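Local coordinates for ABC transporter, substrate binding protein (Polyamine) (Agrobacterium tumefaciens, PDB 4EUO) that binds gamma-aminobutyric acid in the periplasm as the solute-binding component of an ABC transporter, probably handing it on for uptake, at residues Gln16-Glu27 with Leu246-Met256; Gly68-Phe78 with Phe90-Ser98. All blocks are in the same frame, centred on the assembly; numbering follows the deposited sequence.

Contact 1: residues Gln16-Glu27 with Leu246-Met256; sequences QKAAWAEKFMVE and LATSAQAQADM
Leu246 is a knob in a hole of helix 16-27 made by Trp20, Lys23, Phe24 and Glu27; its CD1 touches Trp20 O at 3.6 Å, while CD2 packs on Lys23 CB and Glu27 OE2. Ala247 lays its methyl over the Trp20 six-membered ring, a CH-pi contact with CB 3.6 Å from the centroid; Gln16 CB covers the opposite face nearer the rim. Past the turn, Ala252 O lies at the indole edge and accepts a weak bond from Trp20 NE1 (3.1 Å, 145°); its CB touches CD1. Gln253 bends at chi2 (-77°), bringing NE2 to Ala247 O at 3.0 Å and to 3.6 Å from Trp20 CZ2, amide and ring planes 34° apart; its OE1 is held by Val265 N. Asp255 offers the anti lone pair of OD2 to Lys23 NZ, a 2.7 Å salt bridge, while Gln251 NE2 holds OD1. Met256 packs CB and CG against the indole and its backbone N against Ala19 CB. With Trp20 and Lys23 as return knobs, helix 10-28 meshes knobs-into-holes with helices 237-247 and 250-260. Lys23 NZ also donates to Ala19 O; two oxygens on the ammonium probably favour the charged form of both partners.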
# COMPACT_ATOMS: atom_id res chain seq x y z
N GLN A 16 -10.77 1.12 -7.42
CA GLN A 16 -9.99 1.68 -8.53
C GLN A 16 -10.73 1.45 -9.86
O GLN A 16 -10.71 2.33 -10.73
CB GLN A 16 -8.60 1.08 -8.57
CG GLN A 16 -7.74 1.53 -7.37
CD GLN A 16 -6.43 0.78 -7.35
OE1 GLN A 16 -6.43 -0.45 -7.37
NE2 GLN A 16 -5.30 1.50 -7.26
N LYS A 17 -11.38 0.30 -10.01
CA LYS A 17 -12.17 -0.00 -11.21
C LYS A 17 -13.30 1.01 -11.35
O LYS A 17 -13.43 1.62 -12.42
CB LYS A 17 -12.72 -1.42 -11.12
CG LYS A 17 -13.65 -1.77 -12.30
CD LYS A 17 -14.23 -3.15 -12.09
CE LYS A 17 -15.31 -3.50 -13.11
NZ LYS A 17 -15.76 -4.91 -12.95
N ALA A 18 -14.05 1.28 -10.28
CA ALA A 18 -15.14 2.24 -10.34
C ALA A 18 -14.64 3.64 -10.65
O ALA A 18 -15.27 4.37 -11.42
CB ALA A 18 -15.89 2.26 -9.02
N ALA A 19 -13.51 4.05 -10.03
CA ALA A 19 -13.00 5.41 -10.21
C ALA A 19 -12.34 5.69 -11.54
O ALA A 19 -12.32 6.84 -11.98
CB ALA A 19 -12.04 5.76 -9.08
N TRP A 20 -11.71 4.66 -12.17
CA TRP A 20 -10.87 4.85 -13.36
C TRP A 20 -11.33 4.19 -14.63
O TRP A 20 -11.03 4.71 -15.71
CB TRP A 20 -9.43 4.38 -13.02
CG TRP A 20 -8.78 5.10 -11.87
CD1 TRP A 20 -9.16 6.30 -11.32
CD2 TRP A 20 -7.61 4.67 -11.14
NE1 TRP A 20 -8.31 6.64 -10.29
CE2 TRP A 20 -7.34 5.66 -10.17
CE3 TRP A 20 -6.77 3.54 -11.21
CZ2 TRP A 20 -6.26 5.57 -9.29
CZ3 TRP A 20 -5.69 3.47 -10.35
CH2 TRP A 20 -5.46 4.45 -9.39
N ALA A 21 -11.90 2.98 -14.56
CA ALA A 21 -12.15 2.22 -15.78
C ALA A 21 -13.07 2.81 -16.80
O ALA A 21 -12.67 2.92 -17.97
CB ALA A 21 -12.53 0.79 -15.46
N GLU A 22 -14.25 3.32 -16.39
CA GLU A 22 -15.15 3.94 -17.35
C GLU A 22 -14.63 5.25 -17.87
O GLU A 22 -14.80 5.55 -19.05
CB GLU A 22 -16.55 4.09 -16.82
CG GLU A 22 -17.29 2.78 -16.97
CD GLU A 22 -18.76 2.84 -16.63
OE1 GLU A 22 -19.56 2.25 -17.39
OE2 GLU A 22 -19.12 3.50 -15.63
N LYS A 23 -13.97 6.05 -17.01
CA LYS A 23 -13.38 7.31 -17.45
C LYS A 23 -12.41 7.04 -18.60
O LYS A 23 -12.44 7.76 -19.61
CB LYS A 23 -12.63 8.00 -16.30
CG LYS A 23 -13.51 8.79 -15.33
CD LYS A 23 -12.65 9.41 -14.21
CE LYS A 23 -13.44 10.03 -13.09
NZ LYS A 23 -14.15 9.00 -12.24
N PHE A 24 -11.59 5.98 -18.50
CA PHE A 24 -10.62 5.63 -19.53
C PHE A 24 -11.32 5.19 -20.82
O PHE A 24 -10.91 5.61 -21.90
CB PHE A 24 -9.65 4.53 -19.06
CG PHE A 24 -8.51 4.30 -20.01
CD1 PHE A 24 -7.58 5.30 -20.26
CD2 PHE A 24 -8.39 3.11 -20.70
CE1 PHE A 24 -6.50 5.07 -21.13
CE2 PHE A 24 -7.30 2.87 -21.54
CZ PHE A 24 -6.37 3.86 -21.75
N MET A 25 -12.38 4.40 -20.68
CA MET A 25 -13.16 3.82 -21.79
C MET A 25 -13.83 4.90 -22.59
O MET A 25 -13.83 4.84 -23.82
CB MET A 25 -14.23 2.86 -21.24
CG MET A 25 -13.68 1.58 -20.65
SD MET A 25 -14.89 0.87 -19.50
CE MET A 25 -13.93 -0.47 -18.84
N VAL A 26 -14.38 5.90 -21.90
CA VAL A 26 -15.07 7.05 -22.49
C VAL A 26 -14.07 7.93 -23.25
O VAL A 26 -14.33 8.27 -24.41
CB VAL A 26 -15.90 7.80 -21.42
CG1 VAL A 26 -16.35 9.18 -21.90
CG2 VAL A 26 -17.11 6.96 -21.00
N GLU A 27 -12.93 8.24 -22.63
CA GLU A 27 -11.88 9.08 -23.20
C GLU A 27 -11.15 8.47 -24.42
O GLU A 27 -10.85 9.21 -25.36
CB GLU A 27 -10.89 9.45 -22.09
CG GLU A 27 -9.82 10.46 -22.46
CD GLU A 27 -8.57 10.30 -21.63
OE1 GLU A 27 -7.65 9.58 -22.08
OE2 GLU A 27 -8.54 10.84 -20.50
N LEU A 246 -4.70 9.31 -17.06
CA LEU A 246 -6.06 9.39 -16.61
C LEU A 246 -6.18 9.07 -15.10
O LEU A 246 -6.78 9.84 -14.34
CB LEU A 246 -6.95 8.46 -17.46
CG LEU A 246 -8.45 8.39 -17.15
CD1 LEU A 246 -8.78 7.50 -15.92
CD2 LEU A 246 -9.12 9.77 -17.07
N ALA A 247 -5.62 7.93 -14.68
CA ALA A 247 -5.75 7.49 -13.28
C ALA A 247 -5.18 8.48 -12.27
O ALA A 247 -5.64 8.52 -11.11
CB ALA A 247 -5.04 6.15 -13.13
N THR A 248 -4.17 9.24 -12.70
CA THR A 248 -3.51 10.21 -11.83
C THR A 248 -4.02 11.63 -12.01
O THR A 248 -3.51 12.54 -11.33
CB THR A 248 -2.00 10.14 -11.94
OG1 THR A 248 -1.60 10.52 -13.26
CG2 THR A 248 -1.44 8.77 -11.59
N SER A 249 -5.06 11.81 -12.85
CA SER A 249 -5.66 13.14 -13.02
C SER A 249 -6.53 13.48 -11.78
O SER A 249 -6.88 12.62 -10.97
CB SER A 249 -6.44 13.23 -14.33
OG SER A 249 -7.54 12.34 -14.35
N ALA A 250 -6.87 14.77 -11.62
CA ALA A 250 -7.49 15.26 -10.41
C ALA A 250 -8.79 14.62 -10.03
O ALA A 250 -8.92 14.18 -8.89
CB ALA A 250 -7.65 16.78 -10.48
N GLN A 251 -9.75 14.58 -10.96
CA GLN A 251 -11.04 14.00 -10.62
C GLN A 251 -10.94 12.49 -10.36
O GLN A 251 -11.54 12.01 -9.41
CB GLN A 251 -12.11 14.30 -11.70
CG GLN A 251 -13.54 14.00 -11.25
CD GLN A 251 -14.03 14.86 -10.10
OE1 GLN A 251 -14.13 16.09 -10.19
NE2 GLN A 251 -14.38 14.21 -9.00
N ALA A 252 -10.18 11.77 -11.21
CA ALA A 252 -9.96 10.33 -11.07
C ALA A 252 -9.32 10.03 -9.70
O ALA A 252 -9.75 9.08 -9.04
CB ALA A 252 -9.07 9.84 -12.19
N GLN A 253 -8.37 10.87 -9.26
CA GLN A 253 -7.73 10.65 -7.96
C GLN A 253 -8.70 10.97 -6.80
O GLN A 253 -8.74 10.26 -5.78
CB GLN A 253 -6.47 11.49 -7.85
CG GLN A 253 -5.29 10.85 -8.57
CD GLN A 253 -4.73 9.71 -7.74
OE1 GLN A 253 -4.50 9.89 -6.55
NE2 GLN A 253 -4.49 8.54 -8.35
N ALA A 254 -9.49 12.06 -6.95
CA ALA A 254 -10.46 12.38 -5.91
C ALA A 254 -11.48 11.23 -5.81
O ALA A 254 -11.86 10.86 -4.72
CB ALA A 254 -11.18 13.69 -6.27
N ASP A 255 -11.92 10.68 -6.95
CA ASP A 255 -12.89 9.58 -6.90
C ASP A 255 -12.31 8.32 -6.29
O ASP A 255 -13.00 7.68 -5.51
CB ASP A 255 -13.47 9.31 -8.31
CG ASP A 255 -14.31 10.47 -8.86
OD1 ASP A 255 -14.61 11.41 -8.09
OD2 ASP A 255 -14.54 10.48 -10.07
N MET A 256 -11.04 8.02 -6.56
CA MET A 256 -10.38 6.86 -5.95
C MET A 256 -10.33 7.09 -4.43
O MET A 256 -10.64 6.19 -3.64
CB MET A 256 -8.97 6.74 -6.55
CG MET A 256 -8.08 5.66 -5.91
SD MET A 256 -7.31 6.19 -4.35
CE MET A 256 -6.41 7.65 -4.88

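Contact 2: residues Gly68-Phe78 with Phe90-Ser98; sequences GPKGLLEKLDF and FVTDYSVGS
Lys75 and Tyr94 bring their CA atoms within 4.6 Å where the two loops pass, and one direct backbone bond joins them, Leu76 N to Asp93 O at 2.8 Å and 159°. A water donates to Leu76 O and to that same Asp93 O, and a second water bridges Glu74 O and Tyr94 O. Tyr94 carries the largest share of the side-chain contact. Gly68 CA sits over the centre of its ring, 3.4 Å from the centroid and only 4° off the normal, an approach made possible by the absence of a CB on this glycine, which would point straight at the ring. Leu73 O lies at the ring's edge, and Lys75 CG approaches CE1 at 3.5 Å. The lysine chain stays extended until it turns at chi4 (-78°), which places NZ for a weak bond to Tyr94 OH and a long salt bridge to Asp93 OD2, 3.4 Å. The tyrosine is presented by a type I turn, Thr92 to Ser95, that is also an ST turn: Thr92 OG1 accepts from Tyr94 N. This turn leads into strand 96-107 of the periplasmic binding protein fold, while Gly68 stands at the end of helix 61-67, which Gly71 closes with a Schellman motif. Farther along, Leu76 CD1 packs against Ser95 CA and Val96 CG1. Phe78 points its ring edge at Val96 CG1, 3.7 Å from CE1, and at Thr92 O, with Val91 CG1 close to CZ; Lys83 adds a cation-pi contact to the same ring.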
# COMPACT_ATOMS: atom_id res chain seq x y z
N GLY A 68 12.96 -0.23 -12.29
CA GLY A 68 13.37 0.30 -13.61
C GLY A 68 14.78 -0.08 -14.05
O GLY A 68 14.97 -0.76 -15.08
N PRO A 69 15.79 0.21 -13.19
CA PRO A 69 17.19 -0.18 -13.50
C PRO A 69 17.41 -1.67 -13.67
O PRO A 69 18.39 -2.07 -14.29
CB PRO A 69 17.97 0.35 -12.28
CG PRO A 69 17.16 1.47 -11.77
CD PRO A 69 15.73 1.02 -11.95
N LYS A 70 16.50 -2.51 -13.13
CA LYS A 70 16.56 -3.97 -13.25
C LYS A 70 16.03 -4.46 -14.61
O LYS A 70 16.10 -5.65 -14.91
CB LYS A 70 15.78 -4.64 -12.10
CG LYS A 70 16.54 -4.59 -10.79
CD LYS A 70 15.83 -5.38 -9.71
CE LYS A 70 16.61 -5.34 -8.44
NZ LYS A 70 15.97 -6.19 -7.41
N GLY A 71 15.49 -3.53 -15.40
CA GLY A 71 14.95 -3.84 -16.72
C GLY A 71 13.53 -4.38 -16.69
O GLY A 71 13.10 -5.03 -17.63
N LEU A 72 12.79 -4.13 -15.58
CA LEU A 72 11.44 -4.68 -15.45
C LEU A 72 10.35 -3.81 -16.00
O LEU A 72 9.24 -4.30 -16.24
CB LEU A 72 11.17 -4.97 -13.96
CG LEU A 72 12.01 -6.11 -13.37
CD1 LEU A 72 12.09 -5.99 -11.84
CD2 LEU A 72 11.45 -7.47 -13.75
N LEU A 73 10.62 -2.51 -16.17
CA LEU A 73 9.65 -1.50 -16.49
C LEU A 73 9.94 -0.66 -17.71
O LEU A 73 11.10 -0.35 -17.96
CB LEU A 73 9.48 -0.52 -15.28
CG LEU A 73 9.17 -1.18 -13.92
CD1 LEU A 73 9.04 -0.10 -12.82
CD2 LEU A 73 7.87 -2.01 -13.98
N GLU A 74 8.88 -0.18 -18.36
CA GLU A 74 9.04 0.80 -19.42
C GLU A 74 9.26 2.13 -18.76
O GLU A 74 8.64 2.45 -17.72
CB GLU A 74 7.74 0.93 -20.20
CG GLU A 74 7.36 -0.30 -21.02
CD GLU A 74 8.23 -0.63 -22.22
OE1 GLU A 74 9.10 0.19 -22.59
OE2 GLU A 74 8.06 -1.75 -22.74
N LYS A 75 10.10 2.99 -19.39
CA LYS A 75 10.23 4.35 -18.91
C LYS A 75 8.89 4.99 -19.23
O LYS A 75 8.29 4.73 -20.28
CB LYS A 75 11.36 5.09 -19.67
CG LYS A 75 12.73 4.82 -19.08
CD LYS A 75 13.82 5.65 -19.74
CE LYS A 75 15.20 5.34 -19.21
NZ LYS A 75 15.45 5.97 -17.89
N LEU A 76 8.37 5.80 -18.30
CA LEU A 76 7.09 6.43 -18.57
C LEU A 76 7.22 7.57 -19.59
O LEU A 76 8.25 8.25 -19.65
CB LEU A 76 6.43 6.96 -17.28
CG LEU A 76 6.02 5.91 -16.24
CD1 LEU A 76 5.18 6.56 -15.16
CD2 LEU A 76 5.23 4.74 -16.85
N ASP A 77 6.16 7.79 -20.36
CA ASP A 77 6.16 8.86 -21.37
C ASP A 77 5.61 10.13 -20.72
O ASP A 77 4.39 10.30 -20.60
CB ASP A 77 5.30 8.46 -22.59
CG ASP A 77 5.35 9.45 -23.73
OD1 ASP A 77 5.87 10.58 -23.53
OD2 ASP A 77 4.83 9.12 -24.82
N PHE A 78 6.52 11.01 -20.28
CA PHE A 78 6.12 12.26 -19.65
C PHE A 78 5.69 13.37 -20.63
O PHE A 78 5.36 14.47 -20.20
CB PHE A 78 7.13 12.73 -18.61
CG PHE A 78 7.14 11.85 -17.38
CD1 PHE A 78 6.12 11.92 -16.45
CD2 PHE A 78 8.18 10.95 -17.16
CE1 PHE A 78 6.13 11.09 -15.31
CE2 PHE A 78 8.20 10.14 -16.02
CZ PHE A 78 7.18 10.23 -15.10
N PHE A 90 6.72 10.80 -5.39
CA PHE A 90 6.57 9.48 -5.98
C PHE A 90 6.74 9.39 -7.48
O PHE A 90 6.32 8.41 -8.09
CB PHE A 90 5.21 8.90 -5.53
CG PHE A 90 4.92 9.13 -4.07
CD1 PHE A 90 5.80 8.68 -3.09
CD2 PHE A 90 3.81 9.86 -3.68
CE1 PHE A 90 5.55 8.96 -1.72
CE2 PHE A 90 3.57 10.14 -2.33
CZ PHE A 90 4.45 9.70 -1.38
N VAL A 91 7.34 10.41 -8.09
CA VAL A 91 7.59 10.43 -9.54
C VAL A 91 9.04 10.03 -9.78
O VAL A 91 9.95 10.57 -9.17
CB VAL A 91 7.29 11.85 -10.12
CG1 VAL A 91 7.73 11.96 -11.58
CG2 VAL A 91 5.82 12.19 -9.97
N THR A 92 9.23 9.01 -10.63
CA THR A 92 10.54 8.57 -11.09
C THR A 92 10.45 8.45 -12.62
O THR A 92 9.38 8.59 -13.19
CB THR A 92 10.99 7.23 -10.48
OG1 THR A 92 10.33 6.15 -11.15
CG2 THR A 92 10.80 7.15 -8.96
N ASP A 93 11.57 8.08 -13.27
CA ASP A 93 11.52 7.86 -14.73
C ASP A 93 10.61 6.69 -15.12
O ASP A 93 10.19 6.58 -16.29
CB ASP A 93 12.94 7.54 -15.25
CG ASP A 93 13.87 8.74 -15.34
OD1 ASP A 93 13.40 9.87 -15.09
OD2 ASP A 93 15.06 8.53 -15.63
N TYR A 94 10.32 5.79 -14.15
CA TYR A 94 9.54 4.58 -14.40
C TYR A 94 8.20 4.52 -13.65
O TYR A 94 7.52 3.49 -13.72
CB TYR A 94 10.36 3.36 -13.99
CG TYR A 94 11.66 3.22 -14.74
CD1 TYR A 94 11.72 2.52 -15.95
CD2 TYR A 94 12.84 3.79 -14.26
CE1 TYR A 94 12.92 2.37 -16.64
CE2 TYR A 94 14.04 3.67 -14.96
CZ TYR A 94 14.08 2.94 -16.14
OH TYR A 94 15.25 2.78 -16.85
N SER A 95 7.84 5.54 -12.89
CA SER A 95 6.66 5.42 -12.03
C SER A 95 6.10 6.76 -11.61
O SER A 95 6.82 7.77 -11.60
CB SER A 95 7.05 4.64 -10.77
OG SER A 95 8.02 5.34 -10.00
N VAL A 96 4.84 6.76 -11.24
CA VAL A 96 4.19 7.89 -10.60
C VAL A 96 3.35 7.32 -9.47
O VAL A 96 3.00 6.12 -9.48
CB VAL A 96 3.33 8.74 -11.55
CG1 VAL A 96 4.20 9.42 -12.63
CG2 VAL A 96 2.22 7.92 -12.18
N GLY A 97 2.96 8.16 -8.53
CA GLY A 97 2.13 7.68 -7.44
C GLY A 97 0.74 7.26 -7.87
O GLY A 97 0.17 7.83 -8.81
N SER A 98 0.18 6.25 -7.21
CA SER A 98 -1.16 5.73 -7.39
C SER A 98 -2.08 6.22 -6.28
O SER A 98 -3.21 6.67 -6.53
CB SER A 98 -1.11 4.20 -7.40
OG SER A 98 -2.43 3.71 -7.59
O HOH W 1 6.91 1.75 -15.72
O HOH W 2 10.50 8.50 -18.32

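Overall arrangement
From the N terminus, the chain first lays down helix 10-28, whose partner in contact 1 comes more than two hundred residues later, at helices 237-247 and 250-260. Inside that long loop lies contact 2, a short local closure in which the segment following helix 61-67 returns after twelve residues to meet the entry of strand 96-107. Contact 2 is thus nested, and the two do not cross. They meet at Gly97 and Ser98: Thr248 CG2 packs on Gly97 O, while Ser98 O probably accepts a hydrogen bond from Gln253 NE2 and Ser98 OG packs near Trp20 and Gln16. Helix 237-247 also touches both, through Phe243 on Trp20 and Ile244 on Leu76 and Val96.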